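Local coordinates for sugar ABC transporter, periplasmic sugar-binding protein (Caulobacter crescentus, PDB 4IRX) that binds myo-inositol in the periplasm, probably delivering it to an ABC transporter for nutrient uptake, at residues R28-E33 and L253-A258; W123-Y128 and D155-G160; G131-V136 and K165-Q170; G227-P232 and V247-G252. One frame throughout, in Å; residues are numbered along the deposited sequence. Where two conformers were deposited one is given.

Contact 1. Residues R28-E33 and L253-A258; sequences RELEDE and LQIRTA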
loop_
_atom_site.group_PDB
_atom_site.type_symbol
_atom_site.label_atom_id
_atom_site.label_comp_id
_atom_site.label_asym_id
_atom_site.label_seq_id
_atom_site.Cartn_x
_atom_site.Cartn_y
_atom_site.Cartn_z
ATOM N N ARG A 28 -2.374 -14.302 1.597
ATOM C CA ARG A 28 -2.941 -15.465 0.906
ATOM C C ARG A 28 -2.182 -15.832 -0.367
ATOM O O ARG A 28 -1.969 -17.013 -0.647
ATOM C CB ARG A 28 -4.431 -15.274 0.589
ATOM C CG ARG A 28 -5.292 -15.190 1.824
ATOM C CD ARG A 28 -6.783 -15.270 1.482
ATOM N NE ARG A 28 -7.305 -14.029 0.917
ATOM C CZ ARG A 28 -8.023 -13.137 1.598
ATOM N NH1 ARG A 28 -8.313 -13.341 2.877
ATOM N NH2 ARG A 28 -8.454 -12.039 0.999
ATOM N N GLU A 29 -1.789 -14.819 -1.142
ATOM C CA GLU A 29 -1.060 -15.099 -2.375
ATOM C C GLU A 29 0.327 -15.611 -2.031
ATOM O O GLU A 29 0.862 -16.481 -2.713
ATOM C CB GLU A 29 -0.977 -13.856 -3.264
ATOM C CG GLU A 29 -2.324 -13.170 -3.538
ATOM C CD GLU A 29 -3.361 -14.047 -4.251
ATOM O OE1 GLU A 29 -3.027 -14.875 -5.118
ATOM O OE2 GLU A 29 -4.563 -13.864 -3.967
ATOM N N LEU A 30 0.904 -15.074 -0.962
ATOM C CA LEU A 30 2.210 -15.538 -0.496
ATOM C C LEU A 30 2.174 -17.023 -0.159
ATOM O O LEU A 30 3.082 -17.769 -0.549
ATOM C CB LEU A 30 2.647 -14.744 0.734
ATOM C CG LEU A 30 3.865 -15.290 1.469
ATOM C CD1 LEU A 30 5.112 -14.995 0.659
ATOM C CD2 LEU A 30 3.960 -14.620 2.846
ATOM N N GLU A 31 1.138 -17.466 0.549
ATOM C CA GLU A 31 1.051 -18.860 0.954
ATOM C C GLU A 31 0.898 -19.797 -0.237
ATOM O O GLU A 31 1.472 -20.887 -0.234
ATOM C CB GLU A 31 -0.085 -19.070 1.942
ATOM C CG GLU A 31 0.210 -18.438 3.280
ATOM C CD GLU A 31 -1.021 -18.329 4.150
ATOM O OE1 GLU A 31 -2.150 -18.530 3.627
ATOM O OE2 GLU A 31 -0.857 -18.016 5.349
ATOM N N ASP A 32 0.136 -19.382 -1.263
ATOM C CA ASP A 32 -0.005 -20.178 -2.495
ATOM C C ASP A 32 1.342 -20.342 -3.181
ATOM O O ASP A 32 1.799 -21.454 -3.476
ATOM C CB ASP A 32 -1.008 -19.533 -3.465
ATOM C CG ASP A 32 -0.964 -20.153 -4.873
ATOM O OD1 ASP A 32 -1.014 -21.392 -5.001
ATOM O OD2 ASP A 32 -0.838 -19.386 -5.872
ATOM N N GLU A 33 1.995 -19.207 -3.412
ATOM C CA GLU A 33 3.284 -19.238 -4.089
ATOM C C GLU A 33 4.310 -20.039 -3.298
ATOM O O GLU A 33 5.104 -20.772 -3.888
ATOM C CB GLU A 33 3.783 -17.823 -4.391
ATOM C CG GLU A 33 4.998 -17.769 -5.337
ATOM C CD GLU A 33 4.695 -18.075 -6.806
ATOM O OE1 GLU A 33 3.530 -17.965 -7.241
ATOM O OE2 GLU A 33 5.649 -18.436 -7.532
ATOM N N LEU A 253 1.190 -10.153 -7.507
ATOM C CA LEU A 253 2.423 -10.188 -8.285
ATOM C C LEU A 253 3.625 -9.630 -7.495
ATOM O O LEU A 253 4.736 -10.159 -7.599
ATOM C CB LEU A 253 2.225 -9.440 -9.606
ATOM C CG LEU A 253 3.376 -9.578 -10.588
ATOM C CD1 LEU A 253 3.676 -11.043 -10.787
ATOM C CD2 LEU A 253 3.017 -8.896 -11.913
ATOM N N GLN A 254 3.415 -8.581 -6.701
ATOM C CA GLN A 254 4.514 -8.074 -5.863
ATOM C C GLN A 254 5.079 -9.148 -4.960
ATOM O O GLN A 254 6.286 -9.384 -4.946
ATOM C CB GLN A 254 4.038 -6.909 -4.980
ATOM C CG GLN A 254 3.651 -5.639 -5.752
ATOM C CD GLN A 254 3.235 -4.514 -4.825
ATOM O OE1 GLN A 254 3.880 -4.250 -3.795
ATOM N NE2 GLN A 254 2.106 -3.866 -5.152
ATOM N N ILE A 255 4.202 -9.797 -4.203
ATOM C CA ILE A 255 4.666 -10.746 -3.202
ATOM C C ILE A 255 5.209 -11.998 -3.841
ATOM O O ILE A 255 6.220 -12.512 -3.399
ATOM C CB ILE A 255 3.611 -11.000 -2.091
ATOM C CG1 ILE A 255 4.211 -11.734 -0.898
ATOM C CG2 ILE A 255 2.466 -11.802 -2.624
ATOM C CD1 ILE A 255 5.365 -11.000 -0.215
ATOM N N ARG A 256 4.591 -12.436 -4.941
ATOM C CA ARG A 256 5.077 -13.612 -5.649
ATOM C C ARG A 256 6.457 -13.351 -6.235
ATOM O O ARG A 256 7.314 -14.219 -6.173
ATOM C CB ARG A 256 4.090 -14.048 -6.721
ATOM C CG ARG A 256 2.728 -14.502 -6.164
ATOM C CD ARG A 256 1.794 -14.812 -7.290
ATOM N NE ARG A 256 0.435 -15.130 -6.830
ATOM C CZ ARG A 256 0.033 -16.358 -6.541
ATOM N NH1 ARG A 256 0.879 -17.391 -6.636
ATOM N NH2 ARG A 256 -1.219 -16.559 -6.144
ATOM N N THR A 257 6.671 -12.137 -6.749
ATOM C CA THR A 257 7.963 -11.791 -7.324
ATOM C C THR A 257 9.040 -11.745 -6.259
ATOM O O THR A 257 10.154 -12.251 -6.478
ATOM C CB THR A 257 7.880 -10.463 -8.080
ATOM O OG1 THR A 257 6.921 -10.577 -9.148
ATOM C CG2 THR A 257 9.222 -10.049 -8.623
ATOM N N ALA A 258 8.729 -11.156 -5.107
ATOM C CA ALA A 258 9.714 -11.164 -4.018
ATOM C C ALA A 258 10.084 -12.585 -3.581
ATOM O O ALA A 258 11.262 -12.881 -3.367
ATOM C CB ALA A 258 9.208 -10.344 -2.824
#
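Where Leu30 and Ile255 face each other, helix 21-37 and helix 251-268 run in roughly the same direction, the axes of the two short segments passing 8.8 Å apart and crossing at -37°. The apolar part is small: Leu30 CD1 rests 3.7 Å from Ile255 CG1, less certainly because Leu30 has two conformers, while Ile255 CG2 lies against the CB of Glu29. Most of the contact belongs to Arg256. Its chain is extended from CG to NE, crosses Glu33 at a slant and carries the guanidinium into three carboxylates. NH1 gives hydrogen bonds to Asp32 OD2 (2.7 Å) and Glu33 OE1 (2.8 Å); NH2 gives one to Glu29 OE1 (2.7 Å) and a second to Asp32 OD2 (2.9 Å). Both terminal nitrogens thus close end-on upon one oxygen of Asp32, which lies in the guanidinium plane. Glu33 OE1 lies in that plane too, offering its anti lone pair from a carboxylate turned 87° to it. Glu29 bends back at CB-CG (chi2 -60°) to bring OE1 to NH2, and its own carbonyl O stands over one guanidinium face. Lys36 also bridges to Asp32, and Arg260 to Glu33, so the acidic cluster is probably well balanced in charge. This salt-bridge network joins an early and a late helix, packed together on one face of the mixed sheet in a periplasmic binding protein lobe.

Contact 2. Residues W123-Y128 and D155-G160; sequences WVVKTY and DGLAAG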
loop_
_atom_site.group_PDB
_atom_site.type_symbol
_atom_site.label_atom_id
_atom_site.label_comp_id
_atom_site.label_asym_id
_atom_site.label_seq_id
_atom_site.Cartn_x
_atom_site.Cartn_y
_atom_site.Cartn_z
ATOM N N TRP A 123 -6.736 12.121 -13.020
ATOM C CA TRP A 123 -8.172 11.914 -13.115
ATOM C C TRP A 123 -8.955 13.149 -12.671
ATOM O O TRP A 123 -9.950 13.544 -13.316
ATOM C CB TRP A 123 -8.634 10.655 -12.337
ATOM C CG TRP A 123 -10.125 10.458 -12.410
ATOM C CD1 TRP A 123 -10.827 9.721 -13.314
ATOM C CD2 TRP A 123 -11.087 11.064 -11.544
ATOM N NE1 TRP A 123 -12.182 9.828 -13.059
ATOM C CE2 TRP A 123 -12.366 10.643 -11.971
ATOM C CE3 TRP A 123 -10.992 11.916 -10.446
ATOM C CZ2 TRP A 123 -13.547 11.057 -11.329
ATOM C CZ3 TRP A 123 -12.169 12.323 -9.803
ATOM C CH2 TRP A 123 -13.419 11.889 -10.251
ATOM N N VAL A 124 -8.541 13.752 -11.561
ATOM C CA VAL A 124 -9.207 14.958 -11.074
ATOM C C VAL A 124 -9.102 16.077 -12.124
ATOM O O VAL A 124 -10.091 16.734 -12.441
ATOM C CB VAL A 124 -8.613 15.452 -9.727
ATOM C CG1 VAL A 124 -9.265 16.769 -9.326
ATOM C CG2 VAL A 124 -8.793 14.366 -8.651
ATOM N N VAL A 125 -7.900 16.276 -12.669
ATOM C CA VAL A 125 -7.681 17.380 -13.593
ATOM C C VAL A 125 -8.477 17.161 -14.881
ATOM O O VAL A 125 -9.042 18.091 -15.441
ATOM C CB VAL A 125 -6.188 17.599 -13.843
ATOM C CG1 VAL A 125 -5.981 18.680 -14.920
ATOM C CG2 VAL A 125 -5.524 18.008 -12.557
ATOM N N LYS A 126 -8.590 15.917 -15.324
ATOM C CA LYS A 126 -9.364 15.628 -16.532
ATOM C C LYS A 126 -10.861 15.805 -16.285
ATOM O O LYS A 126 -11.599 16.309 -17.141
ATOM C CB LYS A 126 -9.069 14.212 -17.032
ATOM C CG LYS A 126 -10.052 13.711 -18.087
ATOM C CD LYS A 126 -9.621 12.355 -18.625
ATOM C CE LYS A 126 -10.658 11.781 -19.576
ATOM N NZ LYS A 126 -10.280 10.407 -20.021
ATOM N N THR A 127 -11.307 15.399 -15.101
ATOM C CA THR A 127 -12.725 15.382 -14.754
ATOM C C THR A 127 -13.246 16.761 -14.364
ATOM O O THR A 127 -14.428 17.062 -14.534
ATOM C CB THR A 127 -12.954 14.350 -13.613
ATOM O OG1 THR A 127 -12.539 13.065 -14.091
ATOM C CG2 THR A 127 -14.416 14.288 -13.168
ATOM N N TYR A 128 -12.353 17.618 -13.870
ATOM C CA TYR A 128 -12.729 18.953 -13.431
ATOM C C TYR A 128 -11.876 20.005 -14.124
ATOM O O TYR A 128 -11.020 20.618 -13.500
ATOM C CB TYR A 128 -12.586 19.060 -11.907
ATOM C CG TYR A 128 -13.587 18.219 -11.143
ATOM C CD1 TYR A 128 -13.308 16.902 -10.804
ATOM C CD2 TYR A 128 -14.819 18.740 -10.786
ATOM C CE1 TYR A 128 -14.219 16.133 -10.090
ATOM C CE2 TYR A 128 -15.743 17.974 -10.081
ATOM C CZ TYR A 128 -15.424 16.678 -9.742
ATOM O OH TYR A 128 -16.340 15.916 -9.045
ATOM N N ASP A 155 2.017 16.379 -7.474
ATOM C CA ASP A 155 2.535 16.672 -8.822
ATOM C C ASP A 155 1.386 16.981 -9.795
ATOM O O ASP A 155 1.425 17.982 -10.516
ATOM C CB ASP A 155 3.314 15.489 -9.413
ATOM C CG ASP A 155 4.661 15.227 -8.737
ATOM O OD1 ASP A 155 5.177 16.091 -8.009
ATOM O OD2 ASP A 155 5.189 14.096 -8.938
ATOM N N GLY A 156 0.354 16.135 -9.796
ATOM C CA GLY A 156 -0.713 16.292 -10.760
ATOM C C GLY A 156 -1.581 17.502 -10.469
ATOM O O GLY A 156 -1.982 18.209 -11.395
ATOM N N LEU A 157 -1.857 17.758 -9.193
ATOM C CA LEU A 157 -2.644 18.932 -8.858
ATOM C C LEU A 157 -1.864 20.251 -9.034
ATOM O O LEU A 157 -2.449 21.249 -9.448
ATOM C CB LEU A 157 -3.247 18.818 -7.443
ATOM C CG LEU A 157 -4.155 17.582 -7.280
ATOM C CD1 LEU A 157 -4.745 17.551 -5.871
ATOM C CD2 LEU A 157 -5.254 17.551 -8.352
ATOM N N ALA A 158 -0.557 20.250 -8.756
ATOM C CA ALA A 158 0.275 21.424 -9.001
ATOM C C ALA A 158 0.287 21.706 -10.495
ATOM O O ALA A 158 0.230 22.861 -10.920
ATOM C CB ALA A 158 1.676 21.203 -8.508
ATOM N N ALA A 159 0.341 20.639 -11.292
ATOM C CA ALA A 159 0.331 20.805 -12.745
ATOM C C ALA A 159 -0.967 21.397 -13.239
ATOM O O ALA A 159 -0.994 22.150 -14.215
ATOM C CB ALA A 159 0.555 19.469 -13.418
ATOM N N GLY A 160 -2.065 21.063 -12.564
ATOM C CA GLY A 160 -3.349 21.640 -12.895
ATOM C C GLY A 160 -3.454 23.113 -12.544
ATOM O O GLY A 160 -4.161 23.874 -13.217
#
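On the helix from which Val124 and Val125 face helix 144-160, one carbonyl is gripped twice: Trp123 O accepts from Thr127 N at 2.9 Å and from Thr127 OG1 at 2.7 Å, the two donors arriving from opposite faces of its plane. Thr127 OG1, set beside its own backbone N (chi1 -60°), turns back to this carbonyl and stands 3.2 Å above the plane of the Trp123 ring, over its centre. These polar bonds stay within helix 113-127; none crosses to the partner, and the contact itself is van der Waals packing of aliphatic side chains and glycine backbone.

The segment axes come within 9.5 Å and are inclined at 30°. Val125 carries the centre of the contact through one methyl, CG2, which reaches Gly156 O at 3.7 Å, Leu157 CD2 and the CA of Gly160, both at 4.2 Å. Glycines four residues apart, one helical turn, give Val125 a bare strip of backbone to lie on. At Gly160 a CB would come very close to that methyl, so the absence of a side chain permits the approach. Leu157, whose CG stands beside its own backbone N (chi1 -59°), also sends CD2 towards Val124 CB, at 4.2 Å. Beyond the pair, Val124 packs on Val197 and Leu199, and Leu157 on Ile166, so both helices lie on the same face of the four-stranded parallel sheet. Neighbouring helices side by side over a parallel sheet are characteristic of the Rossmann-like lobes of periplasmic binding proteins.

Contact 3. Residues G131-V136 and K165-Q170; sequences GARVVV and KIVTEQ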
loop_
_atom_site.group_PDB
_atom_site.type_symbol
_atom_site.label_atom_id
_atom_site.label_comp_id
_atom_site.label_asym_id
_atom_site.label_seq_id
_atom_site.Cartn_x
_atom_site.Cartn_y
_atom_site.Cartn_z
ATOM N N GLY A 131 -11.294 23.368 -12.471
ATOM C CA GLY A 131 -10.832 23.362 -11.092
ATOM C C GLY A 131 -11.720 22.522 -10.186
ATOM O O GLY A 131 -12.817 22.109 -10.563
ATOM N N ALA A 132 -11.233 22.260 -8.977
ATOM C CA ALA A 132 -11.950 21.423 -8.021
ATOM C C ALA A 132 -11.396 21.628 -6.652
ATOM O O ALA A 132 -10.242 22.037 -6.495
ATOM C CB ALA A 132 -11.837 19.987 -8.392
ATOM N N ARG A 133 -12.228 21.347 -5.654
ATOM C CA ARG A 133 -11.808 21.328 -4.248
ATOM C C ARG A 133 -11.566 19.887 -3.832
ATOM O O ARG A 133 -12.481 19.053 -3.941
ATOM C CB ARG A 133 -12.899 21.934 -3.359
ATOM C CG ARG A 133 -13.084 23.401 -3.586
ATOM C CD ARG A 133 -14.345 23.938 -2.915
ATOM N NE ARG A 133 -14.318 23.714 -1.475
ATOM C CZ ARG A 133 -13.689 24.519 -0.625
ATOM N NH1 ARG A 133 -13.056 25.594 -1.083
ATOM N NH2 ARG A 133 -13.699 24.264 0.678
ATOM N N VAL A 134 -10.333 19.585 -3.396
ATOM C CA VAL A 134 -9.872 18.233 -3.144
ATOM C C VAL A 134 -9.446 18.045 -1.691
ATOM O O VAL A 134 -8.738 18.879 -1.119
ATOM C CB VAL A 134 -8.653 17.902 -4.078
ATOM C CG1 VAL A 134 -8.147 16.475 -3.869
ATOM C CG2 VAL A 134 -9.019 18.132 -5.544
ATOM N N VAL A 135 -9.872 16.930 -1.105
ATOM C CA VAL A 135 -9.397 16.489 0.207
ATOM C C VAL A 135 -8.507 15.282 -0.014
ATOM O O VAL A 135 -8.849 14.398 -0.799
ATOM C CB VAL A 135 -10.602 16.099 1.109
ATOM C CG1 VAL A 135 -10.135 15.420 2.414
ATOM C CG2 VAL A 135 -11.390 17.338 1.443
ATOM N N VAL A 136 -7.359 15.230 0.662
ATOM C CA VAL A 136 -6.461 14.078 0.537
ATOM C C VAL A 136 -6.360 13.380 1.889
ATOM O O VAL A 136 -6.056 14.014 2.900
ATOM C CB VAL A 136 -5.053 14.499 -0.005
ATOM C CG1 VAL A 136 -4.124 13.258 -0.156
ATOM C CG2 VAL A 136 -5.211 15.252 -1.312
ATOM N N LYS A 165 -7.644 22.930 -5.724
ATOM C CA LYS A 165 -7.248 23.269 -4.366
ATOM C C LYS A 165 -7.205 22.070 -3.450
ATOM O O LYS A 165 -8.180 21.328 -3.340
ATOM C CB LYS A 165 -8.183 24.324 -3.800
ATOM C CG LYS A 165 -8.163 25.596 -4.663
ATOM C CD LYS A 165 -8.914 26.778 -4.076
ATOM C CE LYS A 165 -8.937 27.925 -5.087
ATOM N NZ LYS A 165 -7.587 28.504 -5.365
ATOM N N ILE A 166 -6.068 21.875 -2.788
ATOM C CA ILE A 166 -5.993 20.872 -1.731
ATOM C C ILE A 166 -6.457 21.571 -0.467
ATOM O O ILE A 166 -5.695 22.298 0.166
ATOM C CB ILE A 166 -4.587 20.263 -1.573
ATOM C CG1 ILE A 166 -4.144 19.590 -2.877
ATOM C CG2 ILE A 166 -4.590 19.239 -0.447
ATOM C CD1 ILE A 166 -2.741 18.950 -2.817
ATOM N N VAL A 167 -7.738 21.387 -0.150
ATOM C CA VAL A 167 -8.356 22.103 0.965
ATOM C C VAL A 167 -7.827 21.613 2.299
ATOM O O VAL A 167 -7.556 22.419 3.192
ATOM C CB VAL A 167 -9.875 22.063 0.858
ATOM C CG1 VAL A 167 -10.331 22.843 -0.342
ATOM C CG2 VAL A 167 -10.340 20.652 0.704
ATOM N N THR A 168 -7.638 20.299 2.431
ATOM C CA THR A 168 -6.877 19.785 3.555
ATOM C C THR A 168 -6.295 18.428 3.192
ATOM O O THR A 168 -6.783 17.730 2.308
ATOM C CB THR A 168 -7.707 19.737 4.853
ATOM O OG1 THR A 168 -6.878 19.327 5.946
ATOM C CG2 THR A 168 -8.858 18.795 4.709
ATOM N N GLU A 169 -5.174 18.119 3.824
ATOM C CA GLU A 169 -4.513 16.832 3.638
ATOM C C GLU A 169 -4.243 16.272 5.028
ATOM O O GLU A 169 -3.573 16.936 5.841
ATOM C CB GLU A 169 -3.226 17.031 2.835
ATOM C CG GLU A 169 -2.371 15.787 2.629
ATOM C CD GLU A 169 -1.211 16.052 1.678
ATOM O OE1 GLU A 169 -1.449 16.529 0.538
ATOM O OE2 GLU A 169 -0.054 15.808 2.080
ATOM N N GLN A 170 -4.798 15.092 5.325
ATOM C CA GLN A 170 -4.691 14.509 6.650
ATOM C C GLN A 170 -4.511 13.018 6.537
ATOM O O GLN A 170 -4.939 12.419 5.550
ATOM C CB GLN A 170 -5.922 14.835 7.508
ATOM C CG GLN A 170 -5.993 16.324 7.858
ATOM C CD GLN A 170 -7.194 16.673 8.692
ATOM O OE1 GLN A 170 -7.586 15.909 9.575
ATOM N NE2 GLN A 170 -7.791 17.841 8.419
#
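Five backbone hydrogen bonds pair Arg133 and Val134 with Lys165 and Ile166, and Val136 with Glu169, in parallel register. Lys165 N donates to Ala132 O, Val134 N to Lys165 O and Val167 N to Val134 O; Val136 N reaches Thr168 O, and Gln170 N reaches Val136 O. Between the Val134 and Val136 pairs the second strand has one residue more, a beta bulge around Val167, helical in its backbone angles.

The side-chain contacts on one face centre on Val167. Its CG1 sits over one face of the Arg133 guanidinium, 3.8 Å from CZ, while CG2, set between its own backbone N and carbonyl carbon, meets Val135 CG2 at 3.6 Å and presses on Val134 O. With an alanine here, the guanidinium face and the Val135 methyl would probably lose their cover. On the opposite face, Val136 CG2 touches Ile166 CG2 at 4.1 Å, and the Glu169 chain lies alongside Val136 before OE1 bonds to His154.

Strand 164-171 is outermost in its sheet; strand 132-138 is flanked on its other side by strand 197-200. Helix 144-160, the crossover of this beta-alpha-beta unit, covers Val134, Ile166 and Glu169, whereas helix 176-189 covers Val135, Thr168 and Gln170.

Contact 4. Residues G227-P232 and V247-G252; sequences GFDAIP and VEQNPG. With INS (1,2,3,4,5,6-hexahydroxy-cyclohexane), chain C.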
loop_
_atom_site.group_PDB
_atom_site.type_symbol
_atom_site.label_atom_id
_atom_site.label_comp_id
_atom_site.label_asym_id
_atom_site.label_seq_id
_atom_site.Cartn_x
_atom_site.Cartn_y
_atom_site.Cartn_z
ATOM N N GLY A 227 -10.197 5.710 -4.383
ATOM C CA GLY A 227 -9.333 4.944 -3.500
ATOM C C GLY A 227 -8.085 4.422 -4.202
ATOM O O GLY A 227 -7.683 4.874 -5.273
ATOM N N PHE A 228 -7.497 3.432 -3.564
ATOM C CA PHE A 228 -6.263 2.814 -4.036
ATOM C C PHE A 228 -6.268 1.417 -3.452
ATOM O O PHE A 228 -6.481 1.254 -2.252
ATOM C CB PHE A 228 -5.058 3.623 -3.510
ATOM C CG PHE A 228 -3.781 3.450 -4.325
ATOM C CD1 PHE A 228 -3.054 2.265 -4.268
ATOM C CD2 PHE A 228 -3.311 4.488 -5.132
ATOM C CE1 PHE A 228 -1.861 2.100 -5.028
ATOM C CE2 PHE A 228 -2.130 4.355 -5.883
ATOM C CZ PHE A 228 -1.393 3.151 -5.835
ATOM N N ASP A 229 -6.043 0.410 -4.295
ATOM C CA ASP A 229 -5.815 -1.033 -3.943
ATOM C C ASP A 229 -6.672 -1.978 -4.774
ATOM O O ASP A 229 -6.317 -3.132 -4.942
ATOM C CB ASP A 229 -6.026 -1.445 -2.461
ATOM C CG ASP A 229 -4.975 -0.885 -1.534
ATOM O OD1 ASP A 229 -3.923 -0.434 -2.028
ATOM O OD2 ASP A 229 -5.213 -0.875 -0.308
ATOM N N ALA A 230 -7.812 -1.498 -5.259
ATOM C CA ALA A 230 -8.766 -2.345 -5.989
ATOM C C ALA A 230 -9.188 -3.585 -5.195
ATOM O O ALA A 230 -9.249 -4.695 -5.732
ATOM C CB ALA A 230 -8.216 -2.731 -7.380
ATOM N N ILE A 231 -9.482 -3.403 -3.916
ATOM C CA ILE A 231 -9.998 -4.528 -3.146
ATOM C C ILE A 231 -11.443 -4.784 -3.592
ATOM O O ILE A 231 -12.102 -3.878 -4.094
ATOM C CB ILE A 231 -9.913 -4.311 -1.605
ATOM C CG1 ILE A 231 -10.898 -3.248 -1.140
ATOM C CG2 ILE A 231 -8.469 -3.952 -1.188
ATOM C CD1 ILE A 231 -10.849 -2.986 0.401
ATOM N N PRO A 232 -11.916 -6.031 -3.459
ATOM C CA PRO A 232 -13.251 -6.356 -3.992
ATOM C C PRO A 232 -14.384 -5.487 -3.462
ATOM O O PRO A 232 -15.314 -5.198 -4.209
ATOM C CB PRO A 232 -13.444 -7.815 -3.571
ATOM C CG PRO A 232 -12.036 -8.344 -3.445
ATOM C CD PRO A 232 -11.201 -7.219 -2.963
ATOM N N VAL A 247 -7.277 2.169 -7.687
ATOM C CA VAL A 247 -6.034 1.947 -8.419
ATOM C C VAL A 247 -5.581 0.521 -8.193
ATOM O O VAL A 247 -5.449 0.090 -7.045
ATOM C CB VAL A 247 -4.911 2.932 -7.984
ATOM C CG1 VAL A 247 -3.643 2.674 -8.796
ATOM C CG2 VAL A 247 -5.342 4.372 -8.156
ATOM N N GLU A 248 -5.336 -0.204 -9.278
ATOM C CA GLU A 248 -4.771 -1.544 -9.228
ATOM C C GLU A 248 -3.261 -1.489 -9.133
ATOM O O GLU A 248 -2.599 -0.812 -9.938
ATOM C CB GLU A 248 -5.157 -2.312 -10.497
ATOM C CG GLU A 248 -4.460 -3.671 -10.625
ATOM C CD GLU A 248 -4.895 -4.674 -9.590
ATOM O OE1 GLU A 248 -6.112 -4.751 -9.316
ATOM O OE2 GLU A 248 -4.036 -5.388 -9.027
ATOM N N GLN A 249 -2.706 -2.181 -8.142
ATOM C CA GLN A 249 -1.259 -2.235 -7.955
ATOM C C GLN A 249 -0.685 -3.649 -7.894
ATOM O O GLN A 249 0.508 -3.842 -7.576
ATOM C CB GLN A 249 -0.829 -1.455 -6.717
ATOM C CG GLN A 249 -1.415 -1.921 -5.396
ATOM C CD GLN A 249 -0.603 -1.427 -4.224
ATOM O OE1 GLN A 249 0.636 -1.404 -4.267
ATOM N NE2 GLN A 249 -1.302 -0.958 -3.173
ATOM N N ASN A 250 -1.505 -4.641 -8.223
ATOM C CA ASN A 250 -1.029 -6.032 -8.346
ATOM C C ASN A 250 -0.232 -6.574 -7.157
ATOM O O ASN A 250 0.903 -7.034 -7.305
ATOM C CB ASN A 250 -0.205 -6.196 -9.636
ATOM C CG ASN A 250 -1.080 -6.326 -10.874
ATOM O OD1 ASN A 250 -1.680 -7.381 -11.111
ATOM N ND2 ASN A 250 -1.167 -5.263 -11.655
ATOM N N PRO A 251 -0.829 -6.565 -5.961
ATOM C CA PRO A 251 -0.130 -7.046 -4.768
ATOM C C PRO A 251 0.212 -8.526 -4.848
ATOM O O PRO A 251 1.249 -8.887 -4.296
ATOM C CB PRO A 251 -1.122 -6.754 -3.634
ATOM C CG PRO A 251 -2.468 -6.652 -4.309
ATOM C CD PRO A 251 -2.173 -6.047 -5.657
ATOM N N GLY A 252 -0.590 -9.347 -5.512
ATOM C CA GLY A 252 -0.244 -10.752 -5.659
ATOM C C GLY A 252 1.075 -10.871 -6.403
ATOM O O GLY A 252 1.989 -11.581 -5.992
HETATM C C1 INS C . -0.378 -0.539 0.584
HETATM C C2 INS C . -1.869 -0.546 0.515
HETATM C C3 INS C . -2.415 -0.609 1.918
HETATM C C4 INS C . -1.974 0.587 2.700
HETATM C C5 INS C . -0.497 0.599 2.825
HETATM C C6 INS C . 0.157 0.575 1.463
HETATM O O1 INS C . 0.168 -0.449 -0.708
HETATM O O2 INS C . -2.313 0.593 -0.157
HETATM O O3 INS C . -3.819 -0.708 1.901
HETATM O O4 INS C . -2.579 0.609 3.953
HETATM O O5 INS C . -0.108 1.716 3.558
HETATM O O6 INS C . 1.557 0.615 1.559
HETATM O O HOH W 1 -4.280 -3.798 -6.384
HETATM O O HOH W 2 -7.672 -6.095 -7.476
#
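The myo-inositol pocket takes part of its wall from Asp229 and Gln249, which lie side by side and bond to each other and to the ligand. The Asp229 carboxylate accepts one ligand hydroxyl on each oxygen: INS O2 donates to OD1 at 2.7 Å and INS O3 to OD2 at 2.6 Å. Gln249 NE2 divides its bonds between Asp229 OD1 (2.9 Å), which lies in the amide plane, and INS O1 (2.9 Å).

Beneath them Phe228, its CG anti to its N (chi1 -157°), presents its edge to this amide, the planes 89° apart, and one face to Val247, whose CB is 3.7 Å from the ring centroid in a CH-pi contact. An alanine in place of Phe228 would probably leave Val247 and the Gln249 amide without their support and take from Arg149 its cation-pi partner.

Asp229 N ties the loop to Val247 O at 2.8 Å. One water links Asp229 O to Gln249 N, and another joins Ala230 O to Glu248 OE1. Asp96, Asp140, Gln20, Asn139, Ser145 and Ser174 also bond to the ligand. The carboxylate thus accepts from two hydroxyls and the amide donates to a third, and the bond between these two first-shell groups probably helps to fix both orientations.

Contact 4 touches the ligand through Asp229 and Gln249, and the other contacts lie outward from it. Contact 1 is its neighbour, centres about 15 Å apart: both use helix 251-268, Gln254 NE2 of contact 1 lies 2.9 Å from Gln249 O in a probable hydrogen bond, and the Ile255 side chain is about 11 Å from myo-inositol. Contacts 2 and 3 share the other side of the chain's centre, with centres about 11 Å apart. Leu157 and Val124 pack there on Ile166, Val134 and Ala132, joining helix layer to sheet. Nearest atoms of contacts 1 and 3 remain about 19 Å apart; contact 3 comes within about 9 Å of contact 4, and its Val136 side chain is about 13 Å from the ligand.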